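Local coordinates for protein fructosyl amine:oxygen oxidoreductase (Neosartorya fumigata, PDB 4WCT) that probably oxidises fructosyl amines (Amadori products) with a bound flavin-adenine dinucleotide, a deglycating reaction that passes electrons on to oxygen, at residues I28-A33 with I235-A240; G206-L211 with D243-F248. All blocks are in the same frame, centred on the assembly; numbering follows the deposited sequence.

Both contacts gather round the adenosine half of the FAD, with centres about 9 Å apart, and they touch each other through I31, L236, V208, L211, L245 and F248. Interaction 1 is core: two neighbouring parallel strands of the six-stranded sheet, joined by direct backbone hydrogen bonds and buried throughout. Interaction 2 lies nearer the surface, where the edge strand of a small three-stranded antiparallel sheet meets the loop that follows strand 233-236; here leucine and valine side chains pack, and the polar links run through two waters. Residues 28-33 and 235-240 pass close by the ribose, adenine and phosphates, whereas 206-211 hydrogen-bonds adenine N1A and N6A.

Interaction 1: residues I28-A33 with I235-A240. With FAD (flavin-adenine dinucleotide), chain C.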
ATOM      1  N   ILE A  28      17.326  -5.140 -18.045  1.00 14.26           N
ATOM      2  CA  ILE A  28      16.783  -4.623 -16.805  1.00 13.39           C
ATOM      3  C   ILE A  28      16.403  -5.750 -15.861  1.00 13.52           C
ATOM      4  O   ILE A  28      15.795  -6.737 -16.287  1.00 13.69           O
ATOM      5  CB  ILE A  28      15.544  -3.743 -17.094  1.00 14.81           C
ATOM      6  CG1 ILE A  28      15.959  -2.589 -18.014  1.00 18.46           C
ATOM      7  CG2 ILE A  28      15.030  -3.128 -15.792  1.00 16.39           C
ATOM      8  CD1 ILE A  28      14.801  -1.866 -18.608  1.00 19.67           C
ATOM      9  N   ILE A  29      16.725  -5.569 -14.577  1.00 11.28           N
ATOM     10  CA  ILE A  29      16.247  -6.461 -13.505  1.00 13.93           C
ATOM     11  C   ILE A  29      15.358  -5.656 -12.567  1.00 11.80           C
ATOM     12  O   ILE A  29      15.662  -4.506 -12.258  1.00 12.06           O
ATOM     13  CB  ILE A  29      17.406  -7.065 -12.673  1.00 13.13           C
ATOM     14  CG1 ILE A  29      18.031  -8.250 -13.407  1.00 15.89           C
ATOM     15  CG2 ILE A  29      16.930  -7.525 -11.309  1.00 19.23           C
ATOM     16  CD1 ILE A  29      19.445  -8.508 -12.952  1.00 17.61           C
ATOM     17  N   VAL A  30      14.173  -6.196 -12.302  1.00 10.18           N
ATOM     18  CA  VAL A  30      13.255  -5.616 -11.315  1.00  9.95           C
ATOM     19  C   VAL A  30      13.211  -6.550 -10.147  1.00  9.12           C
ATOM     20  O   VAL A  30      12.951  -7.752 -10.309  1.00  8.70           O
ATOM     21  CB  VAL A  30      11.829  -5.504 -11.881  1.00 10.14           C
ATOM     22  CG1 VAL A  30      10.852  -5.070 -10.772  1.00 12.12           C
ATOM     23  CG2 VAL A  30      11.789  -4.603 -13.126  1.00 13.02           C
ATOM     24  N   ILE A  31      13.576  -6.038  -8.974  1.00  9.35           N
ATOM     25  CA  ILE A  31      13.545  -6.806  -7.758  1.00  9.15           C
ATOM     26  C   ILE A  31      12.218  -6.522  -7.047  1.00  9.13           C
ATOM     27  O   ILE A  31      11.995  -5.428  -6.503  1.00  9.21           O
ATOM     28  CB  ILE A  31      14.726  -6.444  -6.830  1.00  9.39           C
ATOM     29  CG1 ILE A  31      16.089  -6.570  -7.553  1.00  9.50           C
ATOM     30  CG2 ILE A  31      14.682  -7.239  -5.549  1.00 10.19           C
ATOM     31  CD1 ILE A  31      17.244  -5.944  -6.801  1.00 11.61           C
ATOM     32  N   GLY A  32      11.390  -7.551  -7.003  1.00  8.82           N
ATOM     33  CA  GLY A  32      10.060  -7.505  -6.401  1.00  8.06           C
ATOM     34  C   GLY A  32       8.938  -7.457  -7.443  1.00  8.82           C
ATOM     35  O   GLY A  32       8.786  -6.470  -8.189  1.00  9.90           O
ATOM     36  N   ALA A  33       8.193  -8.529  -7.497  1.00  8.36           N
ATOM     37  CA  ALA A  33       7.019  -8.694  -8.410  1.00  9.82           C
ATOM     38  C   ALA A  33       5.717  -8.444  -7.639  1.00 10.34           C
ATOM     39  O   ALA A  33       4.786  -9.269  -7.643  1.00 11.96           O
ATOM     40  CB  ALA A  33       7.023 -10.082  -9.012  1.00  9.34           C
ATOM     41  N   ILE A 235      16.236  -2.261 -10.831  1.00 10.97           N
ATOM     42  CA  ILE A 235      15.163  -1.510 -10.152  1.00 10.83           C
ATOM     43  C   ILE A 235      14.791  -2.233  -8.870  1.00 11.23           C
ATOM     44  O   ILE A 235      14.423  -3.405  -8.902  1.00 10.44           O
ATOM     45  CB  ILE A 235      13.931  -1.381 -11.056  1.00 11.58           C
ATOM     46  CG1 ILE A 235      14.314  -0.655 -12.361  1.00 12.95           C
ATOM     47  CG2 ILE A 235      12.798  -0.633 -10.338  1.00 10.66           C
ATOM     48  CD1 ILE A 235      13.168  -0.580 -13.356  1.00 12.09           C
ATOM     49  N   LEU A 236      14.923  -1.551  -7.739  1.00  9.38           N
ATOM     50  CA  LEU A 236      14.573  -2.137  -6.461  1.00  7.95           C
ATOM     51  C   LEU A 236      13.165  -1.704  -6.067  1.00  8.92           C
ATOM     52  O   LEU A 236      12.949  -0.530  -5.718  1.00 10.73           O
ATOM     53  CB  LEU A 236      15.589  -1.735  -5.400  1.00  8.76           C
ATOM     54  CG  LEU A 236      15.354  -2.210  -3.966  1.00  8.97           C
ATOM     55  CD1 LEU A 236      15.123  -3.698  -3.831  1.00 10.04           C
ATOM     56  CD2 LEU A 236      16.502  -1.795  -3.048  1.00 10.31           C
ATOM     57  N   SER A 237      12.230  -2.641  -6.178  1.00  9.20           N
ATOM     58  CA  SER A 237      10.795  -2.410  -5.872  1.00 10.07           C
ATOM     59  C   SER A 237      10.267  -3.553  -5.070  1.00  9.05           C
ATOM     60  O   SER A 237       9.244  -4.153  -5.413  1.00 10.00           O
ATOM     61  CB  SER A 237       9.978  -2.204  -7.166  1.00 10.97           C
ATOM     62  OG  SER A 237      10.125  -3.289  -8.073  1.00 10.56           O
ATOM     63  N   ALA A 238      10.905  -3.793  -3.919  1.00  8.40           N
ATOM     64  CA  ALA A 238      10.579  -4.947  -3.117  1.00  8.06           C
ATOM     65  C   ALA A 238       9.782  -4.583  -1.863  1.00  7.76           C
ATOM     66  O   ALA A 238       9.725  -5.370  -0.950  1.00  9.08           O
ATOM     67  CB  ALA A 238      11.837  -5.747  -2.768  1.00  7.92           C
ATOM     68  N   GLY A 239       9.053  -3.465  -1.900  1.00  8.11           N
ATOM     69  CA  GLY A 239       8.198  -3.074  -0.782  1.00  8.03           C
ATOM     70  C   GLY A 239       9.003  -3.006   0.486  1.00  8.69           C
ATOM     71  O   GLY A 239      10.152  -2.578   0.476  1.00  8.36           O
ATOM     72  N   ALA A 240       8.433  -3.480   1.588  1.00  8.16           N
ATOM     73  CA  ALA A 240       9.104  -3.349   2.900  1.00  9.05           C
ATOM     74  C   ALA A 240      10.413  -4.153   2.956  1.00 10.47           C
ATOM     75  O   ALA A 240      11.370  -3.758   3.627  1.00 11.90           O
ATOM     76  CB  ALA A 240       8.159  -3.826   4.015  1.00  9.90           C
TER
HETATM   77  PA  FAD C 500       4.396  -4.999  -2.243  1.00  7.84           P
HETATM   78  O1A FAD C 500       3.080  -4.948  -2.965  1.00  7.95           O
HETATM   79  O2A FAD C 500       4.469  -5.453  -0.819  1.00  8.24           O
HETATM   80  O5B FAD C 500       5.341  -5.893  -3.125  1.00  7.42           O
HETATM   81  C5B FAD C 500       6.688  -6.144  -2.698  1.00  8.02           C
HETATM   82  C4B FAD C 500       7.169  -7.411  -3.397  1.00  8.76           C
HETATM   83  O4B FAD C 500       8.606  -7.570  -3.161  1.00  9.41           O
HETATM   84  C3B FAD C 500       6.492  -8.690  -2.915  1.00  8.36           C
HETATM   85  O3B FAD C 500       5.894  -9.428  -3.992  1.00  9.11           O
HETATM   86  C2B FAD C 500       7.631  -9.480  -2.264  1.00  8.78           C
HETATM   87  O2B FAD C 500       7.491 -10.898  -2.295  1.00  9.25           O
HETATM   88  C1B FAD C 500       8.854  -8.947  -3.013  1.00  8.19           C
HETATM   89  N9A FAD C 500      10.101  -9.133  -2.239  1.00  9.37           N
HETATM   90  C8A FAD C 500      10.269  -9.034  -0.908  1.00  9.84           C
HETATM   91  N7A FAD C 500      11.542  -9.339  -0.566  1.00  9.02           N
HETATM   92  C5A FAD C 500      12.202  -9.549  -1.734  1.00  8.42           C
HETATM   93  C6A FAD C 500      13.551  -9.971  -2.089  1.00  8.17           C
HETATM   94  N6A FAD C 500      14.483 -10.160  -1.138  1.00  8.62           N
HETATM   95  N1A FAD C 500      13.802 -10.187  -3.398  1.00  8.53           N
HETATM   96  C2A FAD C 500      12.904  -9.989  -4.371  1.00  9.08           C
HETATM   97  N3A FAD C 500      11.633  -9.640  -4.107  1.00  8.95           N
HETATM   98  C4A FAD C 500      11.258  -9.423  -2.823  1.00  8.52           C
HETATM   99  N1  FAD C 500      -2.672   1.519  -0.262  1.00  8.32           N
HETATM  100  C2  FAD C 500      -3.694   2.167  -0.924  1.00  8.89           C
HETATM  101  O2  FAD C 500      -3.401   2.799  -1.937  1.00  8.36           O
HETATM  102  N3  FAD C 500      -4.969   2.021  -0.554  1.00  7.47           N
HETATM  103  C4  FAD C 500      -5.317   1.356   0.567  1.00  7.08           C
HETATM  104  O4  FAD C 500      -6.506   1.207   0.963  1.00  8.88           O
HETATM  105  C4X FAD C 500      -4.288   0.671   1.330  1.00  7.48           C
HETATM  106  N5  FAD C 500      -4.599  -0.029   2.453  1.00  9.19           N
HETATM  107  C5X FAD C 500      -3.647  -0.853   2.990  1.00  9.76           C
HETATM  108  C6  FAD C 500      -3.971  -1.764   3.991  1.00  8.71           C
HETATM  109  C7  FAD C 500      -2.978  -2.512   4.594  1.00  8.32           C
HETATM  110  C7M FAD C 500      -3.360  -3.529   5.608  1.00  8.65           C
HETATM  111  C8  FAD C 500      -1.593  -2.386   4.122  1.00  9.90           C
HETATM  112  C8M FAD C 500      -0.488  -3.195   4.695  1.00  9.29           C
HETATM  113  C9  FAD C 500      -1.278  -1.568   3.065  1.00  8.56           C
HETATM  114  C9A FAD C 500      -2.244  -0.753   2.514  1.00  9.08           C
HETATM  115  N10 FAD C 500      -1.910   0.152   1.502  1.00  7.40           N
HETATM  116  C10 FAD C 500      -2.945   0.804   0.830  1.00  7.50           C
HETATM  117  C1' FAD C 500      -0.562   0.389   1.007  1.00  7.28           C
HETATM  118  C2' FAD C 500      -0.227  -0.436  -0.225  1.00  6.77           C
HETATM  119  O2' FAD C 500      -0.625  -1.773   0.048  1.00  7.83           O
HETATM  120  C3' FAD C 500       1.285  -0.354  -0.472  1.00  6.94           C
HETATM  121  O3' FAD C 500       1.719   1.013  -0.403  1.00  7.61           O
HETATM  122  C4' FAD C 500       1.675  -0.965  -1.820  1.00  7.18           C
HETATM  123  O4' FAD C 500       0.988  -2.202  -1.999  1.00  8.43           O
HETATM  124  C5' FAD C 500       3.176  -1.222  -1.800  1.00  7.16           C
HETATM  125  O5' FAD C 500       3.565  -1.748  -3.068  1.00  7.03           O
HETATM  126  P   FAD C 500       5.051  -2.331  -3.259  1.00  7.80           P
HETATM  127  O1P FAD C 500       5.154  -2.856  -4.673  1.00  8.31           O
HETATM  128  O2P FAD C 500       6.003  -1.274  -2.753  1.00  7.92           O
HETATM  129  O3P FAD C 500       5.090  -3.567  -2.237  1.00  6.52           O
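I235 is stitched to the strand 28-31 through both of its backbone polar atoms. I235 N donates to I29 O at 2.7 Å, and I235 O accepts from I31 N at 2.8 Å in a bond that is straight at both ends. The two strands run parallel, with V30 beside I235 and I31 beside L236. At the end of strand 28-31, I31 O takes two donors from S237, which lies just beyond strand 233-236: the backbone N of S237 reaches I31 O in the carbonyl plane at 2.8 Å, while the hydroxyl OG arrives from above that plane at 3.2 Å. With OG lodged between its own backbone N and carbonyl carbon (chi1 56°), the serine can grip the same oxygen twice.

Apolar contacts lie on both faces of the pair. On the face of V30 and I235, CD1 of I235 meets I28 CG2 at 4.0 Å; on the other, I31 CG2 touches L236 CD1 and also comes within 3.5 Å of FAD C2A. G32 and A238 then bring their backbones together, G32 CA to A238 CA 4.2 Å, and G32 CA faces S237 O in a CA-H...O contact. A238 CA approaches the ribose oxygen O4B of FAD at 3.3 Å.

G32 also opens a GxGxxG-like sequence leading into helix 35-46, consistent with the dinucleotide-binding Rossmann-type fold of FAD-dependent oxidoreductases, in which the cofactor sits at the carboxyl ends of parallel strands.

Interaction 2: residues G206-L211 with D243-F248; sequences GNVVSL and DSLLDF. With FAD (flavin-adenine dinucleotide), chain C.
L245 lays its isobutyl end against the backbone and side chain of V208. The CB bond of L245 does not point at the strand, yet with CG anti to the carbonyl carbon (chi1 -65°) the end of the side chain comes nearer to it, and the two methyls divide the work. L245 CD2 rests on the strand backbone, 3.5 Å from V208 O and nearly as close to V209 C, while L245 CD1 meets V208 CG1 at 4.1 Å and also approaches the adenine amino nitrogen N6A. The two side chains cross at about a right angle. V208 sets CG1 anti to its backbone N (chi1 174°), which sends this methyl to the leucine and leaves CG2 beside the adenine, near N1A and C2A.

Farther along, L211 brings CG to within 3.6 Å of L245 O, and the L211 and L246 side chains cross obliquely, with their CD1 methyls in contact. L246 places its other methyl, CD2, over one face of the F248 ring, offset toward the rim. Strands 28-31 and 233-236 supply I31 and L236 to the same apolar cluster.

Two waters span the backbones. Water 1 donates to V209 O and S244 O; water 2 accepts from L211 N and donates to L245 O at 2.8 Å. V209 and S210 both pair with R222 in a classic beta bulge.

V208 also recognises adenine N1A and N6A: FAD N6A donates to V208 O at 2.8 Å, and V208 N gives N1A a weak bond. Such a donor-acceptor pair matches the N1A acceptor and N6A donor, so polar recognition comes from the strand backbone while leucine and valine methyls provide the apolar surroundings.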
ATOM      1  N   GLY A 206      14.403 -16.780  -6.852  1.00 12.10           N
ATOM      2  CA  GLY A 206      14.042 -15.372  -6.991  1.00 10.99           C
ATOM      3  C   GLY A 206      14.196 -14.594  -5.714  1.00 11.14           C
ATOM      4  O   GLY A 206      13.804 -13.439  -5.645  1.00  9.94           O
ATOM      5  N   ASN A 207      14.756 -15.232  -4.692  1.00 11.08           N
ATOM      6  CA  ASN A 207      14.943 -14.569  -3.403  1.00 10.67           C
ATOM      7  C   ASN A 207      16.250 -13.791  -3.404  1.00 10.44           C
ATOM      8  O   ASN A 207      17.330 -14.361  -3.197  1.00 10.65           O
ATOM      9  CB  ASN A 207      14.934 -15.614  -2.305  1.00 11.95           C
ATOM     10  CG  ASN A 207      15.026 -15.008  -0.933  1.00 10.73           C
ATOM     11  OD1 ASN A 207      14.773 -13.803  -0.747  1.00 10.04           O
ATOM     12  ND2 ASN A 207      15.323 -15.844   0.060  1.00 11.14           N
ATOM     13  N   VAL A 208      16.161 -12.489  -3.628  1.00 10.11           N
ATOM     14  CA  VAL A 208      17.383 -11.666  -3.707  1.00  9.90           C
ATOM     15  C   VAL A 208      17.940 -11.413  -2.312  1.00 10.24           C
ATOM     16  O   VAL A 208      17.187 -11.020  -1.396  1.00  9.28           O
ATOM     17  CB  VAL A 208      17.115 -10.320  -4.396  1.00  9.98           C
ATOM     18  CG1 VAL A 208      18.320  -9.411  -4.363  1.00  9.98           C
ATOM     19  CG2 VAL A 208      16.679 -10.543  -5.832  1.00  9.63           C
ATOM     20  N   VAL A 209      19.217 -11.722  -2.124  1.00 11.35           N
ATOM     21  CA  VAL A 209      19.882 -11.528  -0.820  1.00 10.84           C
ATOM     22  C   VAL A 209      20.819 -10.325  -0.817  1.00 13.42           C
ATOM     23  O   VAL A 209      21.188  -9.808   0.251  1.00 13.53           O
ATOM     24  CB  VAL A 209      20.585 -12.815  -0.298  1.00 13.12           C
ATOM     25  CG1 VAL A 209      19.603 -13.955  -0.134  1.00 12.80           C
ATOM     26  CG2 VAL A 209      21.759 -13.247  -1.183  1.00 16.90           C
ATOM     27  N   SER A 210      21.208  -9.859  -1.994  1.00 11.53           N
ATOM     28  CA  SER A 210      22.205  -8.796  -2.101  1.00 13.75           C
ATOM     29  C   SER A 210      22.110  -8.140  -3.474  1.00 13.36           C
ATOM     30  O   SER A 210      21.861  -8.811  -4.465  1.00 12.76           O
ATOM     31  CB  SER A 210      23.643  -9.349  -1.909  1.00 14.14           C
ATOM     32  OG  SER A 210      24.561  -8.267  -1.885  1.00 16.93           O
ATOM     33  N   LEU A 211      22.415  -6.856  -3.523  1.00 10.85           N
ATOM     34  CA  LEU A 211      22.790  -6.203  -4.762  1.00 13.05           C
ATOM     35  C   LEU A 211      24.266  -6.509  -5.027  1.00 14.21           C
ATOM     36  O   LEU A 211      25.014  -6.812  -4.094  1.00 14.65           O
ATOM     37  CB  LEU A 211      22.597  -4.694  -4.675  1.00 12.94           C
ATOM     38  CG  LEU A 211      21.166  -4.203  -4.381  1.00 14.82           C
ATOM     39  CD1 LEU A 211      21.122  -2.688  -4.306  1.00 13.77           C
ATOM     40  CD2 LEU A 211      20.205  -4.718  -5.443  1.00 16.51           C
ATOM     41  N   ASP A 243      14.227  -2.727   2.379  1.00  8.24           N
ATOM     42  CA  ASP A 243      15.059  -2.105   3.389  1.00  9.43           C
ATOM     43  C   ASP A 243      16.243  -2.947   3.796  1.00 11.52           C
ATOM     44  O   ASP A 243      17.158  -2.427   4.433  1.00 12.35           O
ATOM     45  CB  ASP A 243      14.164  -1.804   4.623  1.00 10.58           C
ATOM     46  CG  ASP A 243      14.787  -0.828   5.599  1.00 11.34           C
ATOM     47  OD1 ASP A 243      15.378   0.189   5.167  1.00 11.62           O
ATOM     48  OD2 ASP A 243      14.580  -1.057   6.835  1.00 12.51           O
ATOM     49  N   SER A 244      16.188  -4.258   3.545  1.00 11.99           N
ATOM     50  CA  SER A 244      17.293  -5.156   3.878  1.00 13.09           C
ATOM     51  C   SER A 244      18.335  -5.290   2.756  1.00 13.82           C
ATOM     52  O   SER A 244      19.431  -5.832   2.989  1.00 16.18           O
ATOM     53  CB  SER A 244      16.749  -6.534   4.258  1.00 15.97           C
ATOM     54  OG  SER A 244      16.290  -7.198   3.097  1.00 21.16           O
ATOM     55  N   LEU A 245      18.065  -4.703   1.590  1.00 11.10           N
ATOM     56  CA  LEU A 245      18.884  -4.925   0.395  1.00 11.25           C
ATOM     57  C   LEU A 245      19.734  -3.731   0.018  1.00 13.16           C
ATOM     58  O   LEU A 245      20.598  -3.828  -0.842  1.00 14.73           O
ATOM     59  CB  LEU A 245      17.991  -5.295  -0.798  1.00 12.83           C
ATOM     60  CG  LEU A 245      17.258  -6.614  -0.647  1.00 14.18           C
ATOM     61  CD1 LEU A 245      16.386  -6.821  -1.863  1.00 15.22           C
ATOM     62  CD2 LEU A 245      18.223  -7.781  -0.494  1.00 15.08           C
ATOM     63  N   LEU A 246      19.478  -2.598   0.652  1.00 11.79           N
ATOM     64  CA  LEU A 246      20.217  -1.369   0.415  1.00 11.70           C
ATOM     65  C   LEU A 246      20.202  -0.590   1.717  1.00 13.36           C
ATOM     66  O   LEU A 246      19.209  -0.625   2.434  1.00 12.27           O
ATOM     67  CB  LEU A 246      19.552  -0.559  -0.689  1.00 10.71           C
ATOM     68  CG  LEU A 246      20.138   0.799  -1.036  1.00 13.07           C
ATOM     69  CD1 LEU A 246      21.409   0.584  -1.853  1.00 13.14           C
ATOM     70  CD2 LEU A 246      19.133   1.645  -1.802  1.00 13.38           C
ATOM     71  N   ASP A 247      21.244   0.195   1.967  1.00 11.78           N
ATOM     72  CA  ASP A 247      21.216   1.161   3.047  1.00 12.73           C
ATOM     73  C   ASP A 247      20.458   2.424   2.647  1.00 12.13           C
ATOM     74  O   ASP A 247      20.943   3.237   1.877  1.00 12.08           O
ATOM     75  CB  ASP A 247      22.638   1.513   3.510  1.00 14.30           C
ATOM     76  CG  ASP A 247      22.654   2.422   4.730  1.00 17.98           C
ATOM     77  OD1 ASP A 247      21.576   2.798   5.260  1.00 13.66           O
ATOM     78  OD2 ASP A 247      23.780   2.836   5.119  1.00 19.28           O
ATOM     79  N   PHE A 248      19.185   2.484   3.045  1.00 11.00           N
ATOM     80  CA  PHE A 248      18.343   3.609   2.716  1.00 10.29           C
ATOM     81  C   PHE A 248      18.548   4.798   3.646  1.00 10.69           C
ATOM     82  O   PHE A 248      17.838   5.816   3.529  1.00 10.61           O
ATOM     83  CB  PHE A 248      16.877   3.166   2.745  1.00 10.10           C
ATOM     84  CG  PHE A 248      16.411   2.532   1.476  1.00  9.02           C
ATOM     85  CD1 PHE A 248      15.982   3.317   0.434  1.00  9.61           C
ATOM     86  CD2 PHE A 248      16.436   1.161   1.316  1.00  8.66           C
ATOM     87  CE1 PHE A 248      15.534   2.753  -0.741  1.00 11.37           C
ATOM     88  CE2 PHE A 248      16.004   0.590   0.134  1.00 10.26           C
ATOM     89  CZ  PHE A 248      15.551   1.398  -0.887  1.00 10.88           C
TER
HETATM   90  PA  FAD C 500       4.396  -4.999  -2.243  1.00  7.84           P
HETATM   91  O1A FAD C 500       3.080  -4.948  -2.965  1.00  7.95           O
HETATM   92  O2A FAD C 500       4.469  -5.453  -0.819  1.00  8.24           O
HETATM   93  O5B FAD C 500       5.341  -5.893  -3.125  1.00  7.42           O
HETATM   94  C5B FAD C 500       6.688  -6.144  -2.698  1.00  8.02           C
HETATM   95  C4B FAD C 500       7.169  -7.411  -3.397  1.00  8.76           C
HETATM   96  O4B FAD C 500       8.606  -7.570  -3.161  1.00  9.41           O
HETATM   97  C3B FAD C 500       6.492  -8.690  -2.915  1.00  8.36           C
HETATM   98  O3B FAD C 500       5.894  -9.428  -3.992  1.00  9.11           O
HETATM   99  C2B FAD C 500       7.631  -9.480  -2.264  1.00  8.78           C
HETATM  100  O2B FAD C 500       7.491 -10.898  -2.295  1.00  9.25           O
HETATM  101  C1B FAD C 500       8.854  -8.947  -3.013  1.00  8.19           C
HETATM  102  N9A FAD C 500      10.101  -9.133  -2.239  1.00  9.37           N
HETATM  103  C8A FAD C 500      10.269  -9.034  -0.908  1.00  9.84           C
HETATM  104  N7A FAD C 500      11.542  -9.339  -0.566  1.00  9.02           N
HETATM  105  C5A FAD C 500      12.202  -9.549  -1.734  1.00  8.42           C
HETATM  106  C6A FAD C 500      13.551  -9.971  -2.089  1.00  8.17           C
HETATM  107  N6A FAD C 500      14.483 -10.160  -1.138  1.00  8.62           N
HETATM  108  N1A FAD C 500      13.802 -10.187  -3.398  1.00  8.53           N
HETATM  109  C2A FAD C 500      12.904  -9.989  -4.371  1.00  9.08           C
HETATM  110  N3A FAD C 500      11.633  -9.640  -4.107  1.00  8.95           N
HETATM  111  C4A FAD C 500      11.258  -9.423  -2.823  1.00  8.52           C
HETATM  112  N1  FAD C 500      -2.672   1.519  -0.262  1.00  8.32           N
HETATM  113  C2  FAD C 500      -3.694   2.167  -0.924  1.00  8.89           C
HETATM  114  O2  FAD C 500      -3.401   2.799  -1.937  1.00  8.36           O
HETATM  115  N3  FAD C 500      -4.969   2.021  -0.554  1.00  7.47           N
HETATM  116  C4  FAD C 500      -5.317   1.356   0.567  1.00  7.08           C
HETATM  117  O4  FAD C 500      -6.506   1.207   0.963  1.00  8.88           O
HETATM  118  C4X FAD C 500      -4.288   0.671   1.330  1.00  7.48           C
HETATM  119  N5  FAD C 500      -4.599  -0.029   2.453  1.00  9.19           N
HETATM  120  C5X FAD C 500      -3.647  -0.853   2.990  1.00  9.76           C
HETATM  121  C6  FAD C 500      -3.971  -1.764   3.991  1.00  8.71           C
HETATM  122  C7  FAD C 500      -2.978  -2.512   4.594  1.00  8.32           C
HETATM  123  C7M FAD C 500      -3.360  -3.529   5.608  1.00  8.65           C
HETATM  124  C8  FAD C 500      -1.593  -2.386   4.122  1.00  9.90           C
HETATM  125  C8M FAD C 500      -0.488  -3.195   4.695  1.00  9.29           C
HETATM  126  C9  FAD C 500      -1.278  -1.568   3.065  1.00  8.56           C
HETATM  127  C9A FAD C 500      -2.244  -0.753   2.514  1.00  9.08           C
HETATM  128  N10 FAD C 500      -1.910   0.152   1.502  1.00  7.40           N
HETATM  129  C10 FAD C 500      -2.945   0.804   0.830  1.00  7.50           C
HETATM  130  C1' FAD C 500      -0.562   0.389   1.007  1.00  7.28           C
HETATM  131  C2' FAD C 500      -0.227  -0.436  -0.225  1.00  6.77           C
HETATM  132  O2' FAD C 500      -0.625  -1.773   0.048  1.00  7.83           O
HETATM  133  C3' FAD C 500       1.285  -0.354  -0.472  1.00  6.94           C
HETATM  134  O3' FAD C 500       1.719   1.013  -0.403  1.00  7.61           O
HETATM  135  C4' FAD C 500       1.675  -0.965  -1.820  1.00  7.18           C
HETATM  136  O4' FAD C 500       0.988  -2.202  -1.999  1.00  8.43           O
HETATM  137  C5' FAD C 500       3.176  -1.222  -1.800  1.00  7.16           C
HETATM  138  O5' FAD C 500       3.565  -1.748  -3.068  1.00  7.03           O
HETATM  139  P   FAD C 500       5.051  -2.331  -3.259  1.00  7.80           P
HETATM  140  O1P FAD C 500       5.154  -2.856  -4.673  1.00  8.31           O
HETATM  141  O2P FAD C 500       6.003  -1.274  -2.753  1.00  7.92           O
HETATM  142  O3P FAD C 500       5.090  -3.567  -2.237  1.00  6.52           O
HETATM  143  O   HOH W   1      21.822  -7.052   1.541  1.00 25.30           O
HETATM  144  O   HOH W   2      22.701  -5.728  -0.751  1.00 17.61           O